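Local coordinates for nudix Hydrolase, RenU (Mycolicibacterium smegmatis, PDB 6UUF), which probably hydrolyses the pyrophosphate linkage of nucleotide substrates such as NADH, as a magnesium-dependent member of the Nudix family, at residues A[70-75]-A[84-89]; A[94-99]-A[104-109]. The protein carries 3 engineered substitutions. One frame throughout, in Å; residues are numbered along the deposited sequence.

How the interactions relate
Going along the chain from the N terminus, helix 67-79 comes first. Interaction 1 closes over the end of that helix and the short connection after it, bringing residues 84-89, the lead-in and start of strand 87-98, back beside residues 70-75. The same strand runs on through residues 94-98, turns from Gly-99, and returns as strand 104-113; interaction 2 closes that hairpin. The two contacts are therefore in series, neither nesting nor crossing. Their centres are about 20 Å apart and their nearest atoms about 5 Å, so they do not touch. Strand 87-98 links them: one part of it meets the helix through side chains, and the other meets its antiparallel neighbour through backbone bonds.

Interaction 1 of 2, residues A[70-75]-A[84-89]; sequences AAVRAA and EQLTVR. Engineered in segment 70-75: Ala-74 (natural residue Glu).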
ATOM      1  N   ALA A  70       7.091  -4.467   6.733  1.00 31.90           N
ATOM      2  CA  ALA A  70       7.266  -3.064   6.416  1.00 31.79           C
ATOM      3  C   ALA A  70       5.905  -2.402   6.218  1.00 33.36           C
ATOM      4  O   ALA A  70       5.680  -1.328   6.730  1.00 36.84           O
ATOM      5  CB  ALA A  70       8.122  -2.868   5.188  1.00 32.26           C
ATOM      6  N   ALA A  71       5.001  -3.069   5.506  1.00 30.92           N
ATOM      7  CA  ALA A  71       3.689  -2.511   5.181  1.00 29.15           C
ATOM      8  C   ALA A  71       2.789  -2.380   6.422  1.00 31.64           C
ATOM      9  O   ALA A  71       2.041  -1.437   6.575  1.00 33.33           O
ATOM     10  CB  ALA A  71       3.010  -3.349   4.118  1.00 26.99           C
ATOM     11  N   VAL A  72       2.871  -3.336   7.305  1.00 32.83           N
ATOM     12  CA  VAL A  72       2.107  -3.305   8.533  1.00 34.19           C
ATOM     13  C   VAL A  72       2.633  -2.180   9.421  1.00 34.48           C
ATOM     14  O   VAL A  72       1.828  -1.409   9.960  1.00 32.24           O
ATOM     15  CB  VAL A  72       2.139  -4.686   9.207  1.00 34.50           C
ATOM     16  CG1 VAL A  72       1.524  -4.649  10.592  1.00 36.27           C
ATOM     17  CG2 VAL A  72       1.385  -5.669   8.345  1.00 33.76           C
ATOM     18  N   ARG A  73       3.958  -2.046   9.516  1.00 37.21           N
ATOM     19  CA  ARG A  73       4.580  -0.948  10.309  1.00 37.36           C
ATOM     20  C   ARG A  73       4.191   0.430   9.750  1.00 40.56           C
ATOM     21  O   ARG A  73       3.875   1.339  10.531  1.00 39.18           O
ATOM     22  CB  ARG A  73       6.112  -1.080  10.436  1.00 38.46           C
ATOM     23  CG  ARG A  73       6.852   0.237  10.763  1.00 40.78           C
ATOM     24  CD  ARG A  73       8.396   0.164  10.822  1.00 44.69           C
ATOM     25  NE  ARG A  73       9.044  -0.278   9.568  1.00 41.35           N
ATOM     26  CZ  ARG A  73       9.247   0.478   8.494  1.00 47.00           C
ATOM     27  NH1 ARG A  73       8.844   1.752   8.448  1.00 55.49           N
ATOM     28  NH2 ARG A  73       9.818  -0.052   7.426  1.00 47.09           N
ATOM     29  N   ALA A  74       4.224   0.571   8.414  1.00 35.81           N
ATOM     30  CA  ALA A  74       3.815   1.785   7.746  1.00 37.02           C
ATOM     31  C   ALA A  74       2.360   2.108   8.020  1.00 37.26           C
ATOM     32  O   ALA A  74       2.032   3.234   8.283  1.00 39.58           O
ATOM     33  CB  ALA A  74       4.035   1.667   6.249  1.00 39.94           C
ATOM     34  N   ALA A  75       1.486   1.113   7.960  1.00 37.47           N
ATOM     35  CA  ALA A  75       0.069   1.319   8.277  1.00 39.04           C
ATOM     36  C   ALA A  75      -0.190   1.752   9.734  1.00 41.61           C
ATOM     37  O   ALA A  75      -1.087   2.579   9.999  1.00 41.00           O
ATOM     38  CB  ALA A  75      -0.717   0.060   7.965  1.00 36.96           C
ATOM     39  N   GLU A  84      -2.574  -6.530  15.486  1.00 45.88           N
ATOM     40  CA  GLU A  84      -3.429  -7.638  15.948  1.00 57.36           C
ATOM     41  C   GLU A  84      -4.831  -7.610  15.342  1.00 54.68           C
ATOM     42  O   GLU A  84      -5.498  -8.644  15.285  1.00 57.66           O
ATOM     43  CB  GLU A  84      -3.478  -7.725  17.488  1.00 64.45           C
ATOM     44  CG  GLU A  84      -4.137  -6.553  18.200  1.00 73.20           C
ATOM     45  CD  GLU A  84      -5.657  -6.577  18.176  1.00 83.38           C
ATOM     46  OE1 GLU A  84      -6.232  -5.475  18.304  1.00 91.81           O
ATOM     47  OE2 GLU A  84      -6.285  -7.663  18.035  1.00 85.92           O
ATOM     48  N   GLN A  85      -5.270  -6.434  14.886  1.00 50.32           N
ATOM     49  CA  GLN A  85      -6.559  -6.301  14.199  1.00 47.74           C
ATOM     50  C   GLN A  85      -6.524  -6.569  12.699  1.00 45.59           C
ATOM     51  O   GLN A  85      -7.519  -6.316  12.016  1.00 42.50           O
ATOM     52  CB  GLN A  85      -7.145  -4.929  14.455  1.00 49.19           C
ATOM     53  CG  GLN A  85      -7.988  -4.887  15.707  1.00 56.10           C
ATOM     54  CD  GLN A  85      -8.041  -3.508  16.295  1.00 58.40           C
ATOM     55  OE1 GLN A  85      -8.246  -2.520  15.580  1.00 57.82           O
ATOM     56  NE2 GLN A  85      -7.851  -3.423  17.609  1.00 65.32           N
ATOM     57  N   LEU A  86      -5.419  -7.078  12.163  1.00 40.52           N
ATOM     58  CA  LEU A  86      -5.420  -7.391  10.745  1.00 45.17           C
ATOM     59  C   LEU A  86      -4.761  -8.725  10.466  1.00 41.60           C
ATOM     60  O   LEU A  86      -4.080  -9.268  11.324  1.00 45.74           O
ATOM     61  CB  LEU A  86      -4.773  -6.254   9.956  1.00 47.14           C
ATOM     62  CG  LEU A  86      -3.347  -5.815  10.330  1.00 48.50           C
ATOM     63  CD1 LEU A  86      -2.291  -6.715   9.713  1.00 53.08           C
ATOM     64  CD2 LEU A  86      -3.104  -4.377   9.923  1.00 47.40           C
ATOM     65  N   THR A  87      -4.973  -9.231   9.257  1.00 34.81           N
ATOM     66  CA  THR A  87      -4.446 -10.532   8.856  1.00 36.74           C
ATOM     67  C   THR A  87      -3.836 -10.453   7.470  1.00 33.67           C
ATOM     68  O   THR A  87      -4.546 -10.182   6.512  1.00 29.82           O
ATOM     69  CB  THR A  87      -5.567 -11.587   8.883  1.00 37.17           C
ATOM     70  OG1 THR A  87      -6.066 -11.686  10.217  1.00 38.97           O
ATOM     71  CG2 THR A  87      -5.042 -12.958   8.458  1.00 37.84           C
ATOM     72  N   VAL A  88      -2.528 -10.693   7.371  1.00 30.57           N
ATOM     73  CA  VAL A  88      -1.837 -10.539   6.100  1.00 30.39           C
ATOM     74  C   VAL A  88      -2.151 -11.761   5.253  1.00 30.78           C
ATOM     75  O   VAL A  88      -2.066 -12.902   5.734  1.00 31.08           O
ATOM     76  CB  VAL A  88      -0.319 -10.372   6.289  1.00 31.57           C
ATOM     77  CG1 VAL A  88       0.408 -10.421   4.939  1.00 31.01           C
ATOM     78  CG2 VAL A  88      -0.000  -9.065   7.018  1.00 31.20           C
ATOM     79  N   ARG A  89      -2.517 -11.534   4.003  1.00 29.57           N
ATOM     80  CA  ARG A  89      -2.925 -12.629   3.093  1.00 30.75           C
ATOM     81  C   ARG A  89      -1.783 -12.989   2.142  1.00 31.08           C
ATOM     82  O   ARG A  89      -1.234 -14.076   2.217  1.00 29.83           O
ATOM     83  CB  ARG A  89      -4.163 -12.244   2.314  1.00 28.95           C
ATOM     84  CG  ARG A  89      -5.352 -11.857   3.173  1.00 32.19           C
ATOM     85  CD  ARG A  89      -5.820 -12.973   4.090  1.00 33.18           C
ATOM     86  NE  ARG A  89      -6.095 -14.211   3.346  1.00 32.76           N
ATOM     87  CZ  ARG A  89      -7.208 -14.460   2.666  1.00 32.44           C
ATOM     88  NH1 ARG A  89      -8.196 -13.566   2.588  1.00 33.11           N
ATOM     89  NH2 ARG A  89      -7.329 -15.612   2.044  1.00 36.33           N
TER
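Val-72 meets two residues of 84-89 with a single methyl group. Its CG2 lies 3.9 Å from Val-88 CG2 and 4.1 Å from Leu-86 CD1. Leu-86 CD1 and Val-88 CG2 are themselves 4.2 Å apart, so the three methyls form a compact triangle. The contact is purely apolar and small, with 111 Å² buried in all. Both valines have CG1 anti to the backbone N (chi1 172° in each), which leaves CG2 beside the N as the branch that reaches across. Leu-86 gets there differently: its CG sits between the backbone N and the carbonyl carbon (chi1 56°), and CD1 is the branch that meets the helix. The backbones stay well apart, with the CA atoms of Val-72 and Val-88 8.6 Å from each other.

The helix is that of the Nudix box, the family's signature loop-helix-loop. Arg-73 fits the arginine of its REUXEE part and forms a salt bridge with Glu-65, which fits the glutamate before the helix. Ala-74 is an engineered replacement of the next residue, a glutamate in the natural protein.

Behind the triangle, the sheet sets where each partner stands. Ala-71 and Ala-75, one turn apart on the helix, pack on strand 23-31, while Leu-86 leans on Leu-28 and Val-88 on Val-110. Backbone bonds between Thr-87 and Asp-113 and between Arg-89 and Ile-111 hold the strand, and Arg-89 adds a salt bridge to Asp-113.

Interaction 2 of 2, residues A[94-99]-A[104-109]; sequences TAEVAG and QWTYTT
Thr-94 and Ala-95 both face Tyr-107 across this antiparallel hairpin, making a classic beta bulge. Tyr-107 O takes both backbone amides: Thr-94 N at 2.9 Å, nearly in line with the carbonyl, and Ala-95 N at a longer 3.3 Å, in the carbonyl plane on a lone pair. From Ala-95 onward the ladder runs in regular register: Ala-95 with Tyr-107 and Val-97 with Trp-105 are hydrogen-bonded pairs, with Glu-96 and Thr-106 a non-hydrogen-bonded pair between them. Val-97 N reaches Trp-105 O at 2.8 Å.

Among the side chains, one polar link crosses: Thr-94 OG1 and Thr-109 OG1 share a hydrogen bond of 3.0 Å. Thr-94 OG1 stands between the backbone N and the carbonyl carbon (chi1 40°), which also brings it to the edge of the Tyr-107 ring, 3.2 Å from CD1.

Apolar contacts line the face carrying Ala-95, Val-97, Trp-105 and Tyr-107, with Ala-95 CB 3.9 Å from Tyr-107 CB. Trp-105 gives its NE1 to Trp-18 O and meets the ring of Phe-17, while Tyr-107 packs on Ala-23 and Leu-56.

Two amides on one carbonyl, plus the threonine pair, imply that the bulged end of this Nudix-fold hairpin is pinned by backbone and side chains together.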
ATOM      1  N   THR A  94       4.244  -5.162  -7.446  1.00 32.17           N
ATOM      2  CA  THR A  94       3.489  -4.273  -8.326  1.00 33.82           C
ATOM      3  C   THR A  94       4.358  -3.297  -9.101  1.00 38.01           C
ATOM      4  O   THR A  94       3.848  -2.578  -9.940  1.00 40.93           O
ATOM      5  CB  THR A  94       2.403  -3.495  -7.540  1.00 35.39           C
ATOM      6  OG1 THR A  94       2.907  -3.087  -6.268  1.00 39.76           O
ATOM      7  CG2 THR A  94       1.225  -4.400  -7.250  1.00 36.48           C
ATOM      8  N   ALA A  95       5.666  -3.275  -8.830  1.00 37.20           N
ATOM      9  CA  ALA A  95       6.609  -2.457  -9.581  1.00 37.38           C
ATOM     10  C   ALA A  95       8.034  -2.967  -9.368  1.00 38.51           C
ATOM     11  O   ALA A  95       8.420  -3.314  -8.255  1.00 31.87           O
ATOM     12  CB  ALA A  95       6.494  -0.992  -9.181  1.00 38.19           C
ATOM     13  N   GLU A  96       8.793  -2.993 -10.453  1.00 39.17           N
ATOM     14  CA  GLU A  96      10.107  -3.588 -10.501  1.00 46.10           C
ATOM     15  C   GLU A  96      10.969  -2.769 -11.456  1.00 46.47           C
ATOM     16  O   GLU A  96      10.595  -2.572 -12.635  1.00 41.19           O
ATOM     17  CB  GLU A  96       9.952  -4.998 -11.036  1.00 51.53           C
ATOM     18  CG  GLU A  96      11.173  -5.860 -10.913  1.00 59.65           C
ATOM     19  CD  GLU A  96      10.865  -7.283 -11.337  1.00 74.68           C
ATOM     20  OE1 GLU A  96      10.363  -7.472 -12.477  1.00 81.26           O
ATOM     21  OE2 GLU A  96      11.108  -8.207 -10.526  1.00 85.02           O
ATOM     22  N   VAL A  97      12.104  -2.283 -10.959  1.00 42.11           N
ATOM     23  CA  VAL A  97      12.932  -1.383 -11.755  1.00 43.72           C
ATOM     24  C   VAL A  97      14.328  -1.902 -11.746  1.00 40.58           C
ATOM     25  O   VAL A  97      14.876  -2.153 -10.677  1.00 36.23           O
ATOM     26  CB  VAL A  97      12.922   0.074 -11.239  1.00 41.49           C
ATOM     27  CG1 VAL A  97      13.836   0.941 -12.065  1.00 42.06           C
ATOM     28  CG2 VAL A  97      11.525   0.653 -11.352  1.00 44.99           C
ATOM     29  N   ALA A  98      14.877  -2.074 -12.950  1.00 43.00           N
ATOM     30  CA  ALA A  98      16.281  -2.347 -13.146  1.00 46.92           C
ATOM     31  C   ALA A  98      17.071  -1.103 -12.718  1.00 49.82           C
ATOM     32  O   ALA A  98      16.929  -0.052 -13.339  1.00 56.23           O
ATOM     33  CB  ALA A  98      16.560  -2.683 -14.608  1.00 47.85           C
ATOM     34  N   GLY A  99      17.839  -1.230 -11.631  1.00 50.69           N
ATOM     35  CA  GLY A  99      18.766  -0.204 -11.178  1.00 62.51           C
ATOM     36  C   GLY A  99      20.142  -0.323 -11.845  1.00 69.04           C
ATOM     37  O   GLY A  99      20.465  -1.346 -12.463  1.00 80.74           O
ATOM     38  N   GLN A 104      18.355  -3.290  -7.741  1.00 63.47           N
ATOM     39  CA  GLN A 104      16.939  -3.371  -8.033  1.00 63.07           C
ATOM     40  C   GLN A 104      16.126  -2.509  -7.082  1.00 57.05           C
ATOM     41  O   GLN A 104      16.532  -2.223  -5.940  1.00 59.58           O
ATOM     42  CB  GLN A 104      16.472  -4.811  -7.908  1.00 64.83           C
ATOM     43  CG  GLN A 104      15.158  -5.067  -8.614  1.00 71.40           C
ATOM     44  CD  GLN A 104      14.991  -6.521  -8.964  1.00 73.98           C
ATOM     45  OE1 GLN A 104      15.064  -7.373  -8.088  1.00 79.32           O
ATOM     46  NE2 GLN A 104      14.785  -6.819 -10.246  1.00 74.28           N
ATOM     47  N   TRP A 105      14.983  -2.077  -7.571  1.00 41.72           N
ATOM     48  CA  TRP A 105      14.031  -1.424  -6.728  1.00 38.42           C
ATOM     49  C   TRP A 105      12.689  -2.063  -7.003  1.00 35.98           C
ATOM     50  O   TRP A 105      12.304  -2.245  -8.150  1.00 32.46           O
ATOM     51  CB  TRP A 105      13.969   0.065  -7.048  1.00 35.40           C
ATOM     52  CG  TRP A 105      13.234   0.807  -6.036  1.00 31.08           C
ATOM     53  CD1 TRP A 105      13.734   1.311  -4.876  1.00 33.58           C
ATOM     54  CD2 TRP A 105      11.850   1.091  -6.035  1.00 30.40           C
ATOM     55  NE1 TRP A 105      12.753   1.967  -4.178  1.00 32.99           N
ATOM     56  CE2 TRP A 105      11.579   1.841  -4.872  1.00 30.59           C
ATOM     57  CE3 TRP A 105      10.814   0.839  -6.933  1.00 30.66           C
ATOM     58  CZ2 TRP A 105      10.324   2.301  -4.570  1.00 29.60           C
ATOM     59  CZ3 TRP A 105       9.574   1.291  -6.636  1.00 29.94           C
ATOM     60  CH2 TRP A 105       9.328   2.021  -5.447  1.00 30.16           C
ATOM     61  N   THR A 106      11.955  -2.359  -5.945  1.00 34.76           N
ATOM     62  CA  THR A 106      10.597  -2.843  -6.125  1.00 34.57           C
ATOM     63  C   THR A 106       9.657  -2.174  -5.158  1.00 32.13           C
ATOM     64  O   THR A 106      10.053  -1.659  -4.071  1.00 32.04           O
ATOM     65  CB  THR A 106      10.545  -4.355  -5.841  1.00 35.22           C
ATOM     66  OG1 THR A 106      11.067  -4.566  -4.530  1.00 33.46           O
ATOM     67  CG2 THR A 106      11.354  -5.138  -6.831  1.00 35.29           C
ATOM     68  N   TYR A 107       8.393  -2.236  -5.543  1.00 32.40           N
ATOM     69  CA  TYR A 107       7.286  -1.918  -4.686  1.00 30.40           C
ATOM     70  C   TYR A 107       6.465  -3.191  -4.553  1.00 30.62           C
ATOM     71  O   TYR A 107       6.033  -3.765  -5.596  1.00 28.56           O
ATOM     72  CB  TYR A 107       6.379  -0.829  -5.301  1.00 30.44           C
ATOM     73  CG  TYR A 107       5.318  -0.345  -4.340  1.00 30.39           C
ATOM     74  CD1 TYR A 107       4.139  -1.053  -4.142  1.00 32.68           C
ATOM     75  CD2 TYR A 107       5.480   0.839  -3.636  1.00 34.08           C
ATOM     76  CE1 TYR A 107       3.184  -0.630  -3.243  1.00 31.80           C
ATOM     77  CE2 TYR A 107       4.497   1.309  -2.772  1.00 33.70           C
ATOM     78  CZ  TYR A 107       3.368   0.563  -2.569  1.00 31.59           C
ATOM     79  OH  TYR A 107       2.435   1.030  -1.696  1.00 31.57           O
ATOM     80  N   THR A 108       6.163  -3.538  -3.302  1.00 27.23           N
ATOM     81  CA  THR A 108       5.420  -4.719  -2.971  1.00 29.72           C
ATOM     82  C   THR A 108       4.135  -4.341  -2.270  1.00 30.27           C
ATOM     83  O   THR A 108       4.136  -3.713  -1.199  1.00 28.52           O
ATOM     84  CB  THR A 108       6.225  -5.653  -2.072  1.00 31.28           C
ATOM     85  OG1 THR A 108       7.409  -6.062  -2.734  1.00 29.96           O
ATOM     86  CG2 THR A 108       5.432  -6.911  -1.735  1.00 32.97           C
ATOM     87  N   THR A 109       3.025  -4.766  -2.865  1.00 30.13           N
ATOM     88  CA  THR A 109       1.706  -4.593  -2.269  1.00 28.83           C
ATOM     89  C   THR A 109       1.414  -5.799  -1.395  1.00 30.45           C
ATOM     90  O   THR A 109       1.510  -6.964  -1.835  1.00 30.57           O
ATOM     91  CB  THR A 109       0.598  -4.426  -3.350  1.00 29.87           C
ATOM     92  OG1 THR A 109       0.850  -3.236  -4.094  1.00 28.23           O
ATOM     93  CG2 THR A 109      -0.762  -4.316  -2.708  1.00 29.19           C
TER